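Local structure of trypsin-resistant surface T6 protein (Streptococcus pyogenes serotype M6, 4P0D) at residues Lys11-Lys25 with Pro73-Thr87. The protein forms the backbone subunit of the Streptococcus pyogenes pilus, probably polymerised covalently by sortase into a shaft anchored to the cell wall. The protein carries 1 engineered substitution. Numbering follows the deposited sequence.
Sequences KITNIEGGPTVTLYK and PFSTENVSISNGTAT. With CA (calcium ion), chain E.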
ATOM      1  N   LYS A  11      13.257 -18.986  31.480  1.00 18.07           N
ATOM      2  CA  LYS A  11      11.890 -18.721  31.082  1.00 18.75           C
ATOM      3  C   LYS A  11      11.748 -17.372  30.384  1.00 16.82           C
ATOM      4  O   LYS A  11      12.350 -16.374  30.777  1.00 16.94           O
ATOM      5  CB  LYS A  11      10.994 -18.795  32.313  1.00 21.39           C
ATOM      6  CG  LYS A  11       9.531 -18.456  32.070  1.00 24.24           C
ATOM      7  CD  LYS A  11       8.723 -18.717  33.333  1.00 26.42           C
ATOM      8  CE  LYS A  11       7.264 -18.334  33.172  1.00 28.19           C
ATOM      9  NZ  LYS A  11       6.461 -18.973  34.254  1.00 30.16           N
ATOM     10  N   ILE A  12      10.939 -17.363  29.339  1.00 15.89           N
ATOM     11  CA  ILE A  12      10.623 -16.150  28.622  1.00 14.93           C
ATOM     12  C   ILE A  12       9.105 -15.954  28.693  1.00 14.66           C
ATOM     13  O   ILE A  12       8.347 -16.881  28.405  1.00 14.41           O
ATOM     14  CB  ILE A  12      11.082 -16.222  27.159  1.00 14.59           C
ATOM     15  CG1 ILE A  12      12.601 -16.435  27.098  1.00 14.85           C
ATOM     16  CG2 ILE A  12      10.733 -14.921  26.434  1.00 14.72           C
ATOM     17  CD1 ILE A  12      13.113 -16.874  25.737  1.00 15.00           C
ATOM     18  N   THR A  13       8.670 -14.775  29.122  1.00 13.89           N
ATOM     19  CA  THR A  13       7.242 -14.421  29.089  1.00 14.38           C
ATOM     20  C   THR A  13       6.941 -13.344  28.036  1.00 14.18           C
ATOM     21  O   THR A  13       7.853 -12.830  27.373  1.00 13.45           O
ATOM     22  CB  THR A  13       6.753 -13.924  30.455  1.00 14.34           C
ATOM     23  OG1 THR A  13       7.526 -12.785  30.816  1.00 14.38           O
ATOM     24  CG2 THR A  13       6.906 -14.999  31.504  1.00 14.93           C
ATOM     25  N   ASN A  14       5.658 -13.019  27.881  1.00 14.26           N
ATOM     26  CA  ASN A  14       5.205 -12.007  26.924  1.00 14.91           C
ATOM     27  C   ASN A  14       5.524 -12.356  25.481  1.00 14.21           C
ATOM     28  O   ASN A  14       5.869 -11.482  24.675  1.00 14.37           O
ATOM     29  CB  ASN A  14       5.759 -10.603  27.259  1.00 16.34           C
ATOM     30  CG  ASN A  14       4.941  -9.490  26.618  1.00 18.07           C
ATOM     31  OD1 ASN A  14       3.712  -9.587  26.561  1.00 20.59           O
ATOM     32  ND2 ASN A  14       5.608  -8.444  26.118  1.00 17.88           N
ATOM     33  N   ILE A  15       5.350 -13.627  25.132  1.00 13.88           N
ATOM     34  CA  ILE A  15       5.585 -14.090  23.781  1.00 13.47           C
ATOM     35  C   ILE A  15       4.284 -13.978  22.992  1.00 13.83           C
ATOM     36  O   ILE A  15       3.315 -14.701  23.252  1.00 12.79           O
ATOM     37  CB  ILE A  15       6.103 -15.541  23.755  1.00 13.85           C
ATOM     38  CG1 ILE A  15       7.374 -15.657  24.597  1.00 14.00           C
ATOM     39  CG2 ILE A  15       6.395 -15.983  22.321  1.00 13.54           C
ATOM     40  CD1 ILE A  15       8.051 -17.011  24.543  1.00 14.05           C
ATOM     41  N   GLU A  16       4.265 -13.050  22.037  1.00 13.79           N
ATOM     42  CA  GLU A  16       3.099 -12.798  21.213  1.00 14.49           C
ATOM     43  C   GLU A  16       3.397 -13.171  19.775  1.00 13.61           C
ATOM     44  O   GLU A  16       4.536 -13.104  19.321  1.00 13.76           O
ATOM     45  CB  GLU A  16       2.737 -11.317  21.286  1.00 16.24           C
ATOM     46  CG  GLU A  16       2.165 -10.846  22.615  1.00 17.32           C
ATOM     47  CD  GLU A  16       2.179  -9.318  22.728  1.00 19.46           C
ATOM     48  OE1 GLU A  16       3.267  -8.696  22.829  1.00 20.43           O
ATOM     49  OE2 GLU A  16       1.099  -8.734  22.701  1.00 20.92           O
ATOM     50  N   GLY A  17       2.373 -13.587  19.050  1.00 12.82           N
ATOM     51  CA  GLY A  17       2.520 -13.801  17.636  1.00 12.93           C
ATOM     52  C   GLY A  17       3.110 -15.119  17.241  1.00 12.37           C
ATOM     53  O   GLY A  17       3.334 -15.338  16.073  1.00 12.81           O
ATOM     54  N   GLY A  18       3.325 -16.014  18.207  1.00 12.65           N
ATOM     55  CA  GLY A  18       3.813 -17.358  17.923  1.00 12.59           C
ATOM     56  C   GLY A  18       5.130 -17.483  17.171  1.00 12.89           C
ATOM     57  O   GLY A  18       5.197 -18.150  16.129  1.00 12.70           O
ATOM     58  N   PRO A  19       6.200 -16.878  17.703  1.00 12.70           N
ATOM     59  CA  PRO A  19       7.494 -16.986  17.037  1.00 12.81           C
ATOM     60  C   PRO A  19       8.183 -18.327  17.322  1.00 13.67           C
ATOM     61  O   PRO A  19       7.740 -19.092  18.160  1.00 13.78           O
ATOM     62  CB  PRO A  19       8.289 -15.853  17.665  1.00 12.73           C
ATOM     63  CG  PRO A  19       7.768 -15.812  19.069  1.00 12.57           C
ATOM     64  CD  PRO A  19       6.294 -16.095  18.949  1.00 12.78           C
ATOM     65  N   THR A  20       9.265 -18.584  16.605  1.00 14.75           N
ATOM     66  CA  THR A  20      10.204 -19.639  16.914  1.00 15.65           C
ATOM     67  C   THR A  20      11.159 -19.087  17.949  1.00 15.21           C
ATOM     68  O   THR A  20      11.592 -17.930  17.860  1.00 16.50           O
ATOM     69  CB  THR A  20      10.995 -20.003  15.644  1.00 16.32           C
ATOM     70  OG1 THR A  20      10.086 -20.530  14.682  1.00 16.93           O
ATOM     71  CG2 THR A  20      12.066 -20.996  15.923  1.00 16.43           C
ATOM     72  N   VAL A  21      11.480 -19.897  18.942  1.00 15.09           N
ATOM     73  CA  VAL A  21      12.447 -19.514  19.951  1.00 15.03           C
ATOM     74  C   VAL A  21      13.653 -20.462  19.847  1.00 15.36           C
ATOM     75  O   VAL A  21      13.507 -21.700  19.919  1.00 15.36           O
ATOM     76  CB  VAL A  21      11.837 -19.562  21.368  1.00 14.95           C
ATOM     77  CG1 VAL A  21      12.860 -19.122  22.394  1.00 14.74           C
ATOM     78  CG2 VAL A  21      10.591 -18.686  21.438  1.00 15.33           C
ATOM     79  N   THR A  22      14.823 -19.867  19.655  1.00 15.82           N
ATOM     80  CA  THR A  22      16.079 -20.582  19.608  1.00 15.90           C
ATOM     81  C   THR A  22      17.013 -20.035  20.682  1.00 16.36           C
ATOM     82  O   THR A  22      17.207 -18.824  20.784  1.00 16.02           O
ATOM     83  CB  THR A  22      16.751 -20.432  18.244  1.00 16.48           C
ATOM     84  OG1 THR A  22      15.793 -20.636  17.191  1.00 15.81           O
ATOM     85  CG2 THR A  22      17.894 -21.441  18.110  1.00 16.30           C
ATOM     86  N   LEU A  23      17.598 -20.929  21.475  1.00 15.83           N
ATOM     87  CA  LEU A  23      18.561 -20.554  22.495  1.00 17.42           C
ATOM     88  C   LEU A  23      19.958 -20.970  22.011  1.00 18.44           C
ATOM     89  O   LEU A  23      20.158 -22.109  21.575  1.00 18.40           O
ATOM     90  CB  LEU A  23      18.227 -21.207  23.835  1.00 17.88           C
ATOM     91  CG  LEU A  23      17.503 -20.317  24.846  1.00 19.41           C
ATOM     92  CD1 LEU A  23      16.154 -19.832  24.317  1.00 20.19           C
ATOM     93  CD2 LEU A  23      17.325 -21.071  26.163  1.00 19.95           C
ATOM     94  N   TYR A  24      20.902 -20.035  22.061  1.00 18.52           N
ATOM     95  CA  TYR A  24      22.274 -20.311  21.635  1.00 18.68           C
ATOM     96  C   TYR A  24      23.173 -20.233  22.832  1.00 18.75           C
ATOM     97  O   TYR A  24      23.285 -19.180  23.454  1.00 19.63           O
ATOM     98  CB  TYR A  24      22.722 -19.280  20.608  1.00 18.66           C
ATOM     99  CG  TYR A  24      21.840 -19.219  19.386  1.00 18.48           C
ATOM    100  CD1 TYR A  24      22.053 -20.070  18.320  1.00 18.36           C
ATOM    101  CD2 TYR A  24      20.799 -18.289  19.288  1.00 19.05           C
ATOM    102  CE1 TYR A  24      21.261 -20.019  17.187  1.00 18.87           C
ATOM    103  CE2 TYR A  24      19.995 -18.236  18.166  1.00 19.38           C
ATOM    104  CZ  TYR A  24      20.232 -19.106  17.105  1.00 19.83           C
ATOM    105  OH  TYR A  24      19.441 -19.074  15.948  1.00 20.22           O
ATOM    106  N   LYS A  25      23.813 -21.342  23.179  1.00 18.80           N
ATOM    107  CA  LYS A  25      24.678 -21.332  24.346  1.00 19.49           C
ATOM    108  C   LYS A  25      26.000 -20.632  24.022  1.00 19.40           C
ATOM    109  O   LYS A  25      26.771 -21.110  23.186  1.00 20.89           O
ATOM    110  CB  LYS A  25      24.926 -22.749  24.840  1.00 19.75           C
ATOM    111  CG  LYS A  25      25.639 -22.838  26.173  1.00 20.90           C
ATOM    112  CD  LYS A  25      25.885 -24.320  26.421  1.00 22.28           C
ATOM    113  CE  LYS A  25      26.163 -24.660  27.850  1.00 23.26           C
ATOM    114  NZ  LYS A  25      26.112 -26.150  27.958  1.00 23.96           N
ATOM    115  N   PRO A  73      28.127 -20.834  18.828  1.00 23.97           N
ATOM    116  CA  PRO A  73      27.668 -21.216  20.147  1.00 23.91           C
ATOM    117  C   PRO A  73      28.056 -22.659  20.438  1.00 22.61           C
ATOM    118  O   PRO A  73      28.299 -23.438  19.519  1.00 21.49           O
ATOM    119  CB  PRO A  73      26.149 -21.048  20.058  1.00 24.34           C
ATOM    120  CG  PRO A  73      25.822 -21.207  18.624  1.00 25.45           C
ATOM    121  CD  PRO A  73      27.074 -20.972  17.813  1.00 24.82           C
ATOM    122  N   PHE A  74      28.130 -22.997  21.719  1.00 23.58           N
ATOM    123  CA  PHE A  74      28.451 -24.368  22.129  1.00 23.56           C
ATOM    124  C   PHE A  74      27.324 -25.334  21.824  1.00 23.58           C
ATOM    125  O   PHE A  74      27.547 -26.528  21.647  1.00 22.41           O
ATOM    126  CB  PHE A  74      28.738 -24.408  23.609  1.00 22.92           C
ATOM    127  CG  PHE A  74      29.916 -23.591  24.001  1.00 23.30           C
ATOM    128  CD1 PHE A  74      31.202 -24.097  23.836  1.00 23.64           C
ATOM    129  CD2 PHE A  74      29.755 -22.326  24.538  1.00 22.71           C
ATOM    130  CE1 PHE A  74      32.305 -23.343  24.199  1.00 24.44           C
ATOM    131  CE2 PHE A  74      30.856 -21.575  24.901  1.00 24.40           C
ATOM    132  CZ  PHE A  74      32.133 -22.085  24.735  1.00 23.79           C
ATOM    133  N   SER A  75      26.100 -24.822  21.812  1.00 23.60           N
ATOM    134  CA  SER A  75      24.956 -25.629  21.431  1.00 23.51           C
ATOM    135  C   SER A  75      23.818 -24.711  21.032  1.00 23.31           C
ATOM    136  O   SER A  75      23.813 -23.531  21.387  1.00 21.58           O
ATOM    137  CB  SER A  75      24.527 -26.550  22.582  1.00 24.77           C
ATOM    138  OG  SER A  75      24.066 -25.796  23.682  1.00 26.43           O
ATOM    139  N   THR A  76      22.886 -25.267  20.269  1.00 24.17           N
ATOM    140  CA  THR A  76      21.685 -24.570  19.836  1.00 25.03           C
ATOM    141  C   THR A  76      20.474 -25.373  20.277  1.00 25.53           C
ATOM    142  O   THR A  76      20.392 -26.563  19.967  1.00 25.84           O
ATOM    143  CB  THR A  76      21.651 -24.459  18.312  1.00 26.50           C
ATOM    144  OG1 THR A  76      22.859 -23.848  17.864  1.00 26.19           O
ATOM    145  CG2 THR A  76      20.453 -23.627  17.846  1.00 27.31           C
ATOM    146  N   GLU A  77      19.541 -24.724  20.984  1.00 25.62           N
ATOM    147  CA  GLU A  77      18.292 -25.376  21.448  1.00 25.78           C
ATOM    148  C   GLU A  77      17.043 -24.721  20.876  1.00 25.08           C
ATOM    149  O   GLU A  77      16.927 -23.485  20.824  1.00 22.94           O
ATOM    150  CB  GLU A  77      18.162 -25.293  22.970  1.00 26.71           C
ATOM    151  CG  GLU A  77      19.382 -25.735  23.755  1.00 28.05           C
ATOM    152  CD  GLU A  77      19.633 -27.219  23.685  1.00 29.27           C
ATOM    153  OE1 GLU A  77      18.704 -28.001  23.361  1.00 29.75           O
ATOM    154  OE2 GLU A  77      20.784 -27.599  23.953  1.00 31.15           O
ATOM    155  N   ASN A  78      16.096 -25.559  20.477  1.00 23.70           N
ATOM    156  CA  ASN A  78      14.797 -25.109  20.012  1.00 24.03           C
ATOM    157  C   ASN A  78      13.834 -25.233  21.183  1.00 22.44           C
ATOM    158  O   ASN A  78      13.762 -26.289  21.795  1.00 20.99           O
ATOM    159  CB  ASN A  78      14.358 -25.988  18.847  1.00 25.93           C
ATOM    160  CG  ASN A  78      15.445 -26.121  17.782  1.00 28.75           C
ATOM    161  OD1 ASN A  78      16.070 -25.134  17.394  1.00 28.90           O
ATOM    162  ND2 ASN A  78      15.690 -27.353  17.327  1.00 30.66           N
ATOM    163  N   VAL A  79      13.120 -24.158  21.510  1.00 20.08           N
ATOM    164  CA  VAL A  79      12.291 -24.144  22.702  1.00 19.48           C
ATOM    165  C   VAL A  79      10.832 -23.927  22.291  1.00 19.06           C
ATOM    166  O   VAL A  79      10.519 -23.010  21.547  1.00 17.11           O
ATOM    167  CB  VAL A  79      12.791 -23.077  23.683  1.00 19.44           C
ATOM    168  CG1 VAL A  79      11.979 -23.087  24.979  1.00 20.15           C
ATOM    169  CG2 VAL A  79      14.268 -23.313  23.977  1.00 18.95           C
ATOM    170  N   SER A  80       9.946 -24.799  22.760  1.00 18.97           N
ATOM    171  CA  SER A  80       8.544 -24.678  22.398  1.00 19.05           C
ATOM    172  C   SER A  80       7.905 -23.529  23.166  1.00 16.87           C
ATOM    173  O   SER A  80       8.416 -23.098  24.198  1.00 16.11           O
ATOM    174  CB  SER A  80       7.801 -25.979  22.688  1.00 20.10           C
ATOM    175  OG  SER A  80       7.698 -26.178  24.088  1.00 21.15           O
ATOM    176  N   ILE A  81       6.782 -23.042  22.645  1.00 16.05           N
ATOM    177  CA  ILE A  81       6.003 -22.019  23.328  1.00 15.52           C
ATOM    178  C   ILE A  81       4.592 -22.521  23.654  1.00 15.00           C
ATOM    179  O   ILE A  81       4.066 -23.433  23.006  1.00 13.75           O
ATOM    180  CB  ILE A  81       5.904 -20.706  22.504  1.00 15.37           C
ATOM    181  CG1 ILE A  81       5.165 -20.933  21.189  1.00 15.29           C
ATOM    182  CG2 ILE A  81       7.297 -20.144  22.223  1.00 15.54           C
ATOM    183  CD1 ILE A  81       5.013 -19.672  20.384  1.00 15.90           C
ATOM    184  N   SER A  82       3.983 -21.892  24.656  1.00 14.07           N
ATOM    185  CA  SER A  82       2.563 -22.063  24.905  1.00 14.18           C
ATOM    186  C   SER A  82       2.040 -20.929  25.758  1.00 13.90           C
ATOM    187  O   SER A  82       2.684 -20.523  26.716  1.00 12.57           O
ATOM    188  CB  SER A  82       2.294 -23.390  25.600  1.00 14.38           C
ATOM    189  OG  SER A  82       3.171 -23.529  26.684  1.00 14.25           O
ATOM    190  N   ASN A  83       0.868 -20.416  25.397  1.00 14.17           N
ATOM    191  CA  ASN A  83       0.175 -19.453  26.244  1.00 14.52           C
ATOM    192  C   ASN A  83       1.068 -18.270  26.628  1.00 14.38           C
ATOM    193  O   ASN A  83       0.997 -17.773  27.749  1.00 13.72           O
ATOM    194  CB  ASN A  83      -0.357 -20.179  27.495  1.00 16.03           C
ATOM    195  CG  ASN A  83      -1.461 -19.395  28.225  1.00 17.40           C
ATOM    196  OD1 ASN A  83      -2.371 -18.851  27.614  1.00 18.80           O
ATOM    197  ND2 ASN A  83      -1.371 -19.353  29.551  1.00 18.27           N
ATOM    198  N   GLY A  84       1.945 -17.850  25.715  1.00 13.67           N
ATOM    199  CA  GLY A  84       2.753 -16.652  25.937  1.00 14.00           C
ATOM    200  C   GLY A  84       4.074 -16.843  26.676  1.00 14.05           C
ATOM    201  O   GLY A  84       4.761 -15.865  26.971  1.00 13.91           O
ATOM    202  N   THR A  85       4.443 -18.086  26.978  1.00 14.43           N
ATOM    203  CA  THR A  85       5.679 -18.335  27.685  1.00 15.00           C
ATOM    204  C   THR A  85       6.470 -19.488  27.082  1.00 15.45           C
ATOM    205  O   THR A  85       5.931 -20.358  26.395  1.00 14.39           O
ATOM    206  CB  THR A  85       5.436 -18.617  29.186  1.00 15.34           C
ATOM    207  OG1 THR A  85       4.875 -19.914  29.340  1.00 16.28           O
ATOM    208  CG2 THR A  85       4.502 -17.593  29.804  1.00 15.02           C
ATOM    209  N   ALA A  86       7.770 -19.473  27.329  1.00 17.13           N
ATOM    210  CA  ALA A  86       8.629 -20.596  26.926  1.00 17.58           C
ATOM    211  C   ALA A  86       9.514 -20.921  28.094  1.00 18.36           C
ATOM    212  O   ALA A  86       9.983 -19.995  28.788  1.00 19.08           O
ATOM    213  CB  ALA A  86       9.452 -20.216  25.716  1.00 18.02           C
ATOM    214  N   THR A  87       9.715 -22.221  28.338  1.00 18.02           N
ATOM    215  CA  THR A  87      10.578 -22.695  29.410  1.00 18.78           C
ATOM    216  C   THR A  87      11.596 -23.717  28.897  1.00 17.64           C
ATOM    217  O   THR A  87      11.271 -24.625  28.146  1.00 16.64           O
ATOM    218  CB  THR A  87       9.746 -23.281  30.565  1.00 20.31           C
ATOM    219  OG1 THR A  87       9.011 -22.217  31.183  1.00 23.70           O
ATOM    220  CG2 THR A  87      10.623 -23.920  31.632  1.00 20.92           C
TER
HETATM  221 CA    CA E 604       4.406 -22.006  27.955  1.00 37.40          CA
HETATM  222  O   HOH W   1       4.651 -20.850  32.019  1.00 43.15           O
HETATM  223  O   HOH W   2      10.333 -22.463  19.158  1.00 20.35           O
HETATM  224  O   HOH W   3      14.632 -23.057  16.972  1.00 29.08           O
HETATM  225  O   HOH W   4       2.636 -22.958  30.037  1.00 17.62           O
HETATM  226  O   HOH W   5       6.080 -23.440  28.769  1.00 38.24           O
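Ile15 and Ile81 knit together two antiparallel strand pairings of the N-terminal Ig-like domain, strand 11-13 with strand 86-87 and strand 20-25 with strand 75-79. CD1 of Ile15 sits 3.7 Å from CB of Ala86 and also touches CG2 of Ile81. That same CG2 meets Val21 CG2 at 3.7 Å; a chi1 of 63° places Ile81 CG1 between its backbone N and carbonyl carbon, and Ile81 CD1 reaches Gly18 CA and the CD and backbone O of Pro19. On the inner face Leu23 CD1 continues the apolar row against Val79 CG2, with Tyr88 touching both Leu23 and Val79. Paired backbone bonds hold this layer: Leu23 N to Glu77 O is 2.7 Å, nearly straight (168°) and in the carbonyl plane. Ile15 N instead reaches Gly84 O from 36° above the carbonyl plane, where the chain leaves regular pairing. Between the backbones, a water links Val21 N to Val79 O. The other face, bearing Thr22, Tyr24, Thr76 and Asn78, is wetter, although Thr22 CG2 and Thr76 CG2 press to 3.4 Å and the Tyr24 and Thr76 side chains run side by side. There a second water joins Thr22 OG1 to Asn78 OD1. At the end of the contact, the type I' turn Ser82-Thr85 wraps a calcium ion: both residues give it carbonyl and hydroxyl oxygens, Ser82 OG at 2.3 Å, and two waters add to the shell. Calcium gripping both ends of the turn is consistent with holding its shape, while Gly84 O, Ile81 and Ala86 join it to segment 11-25.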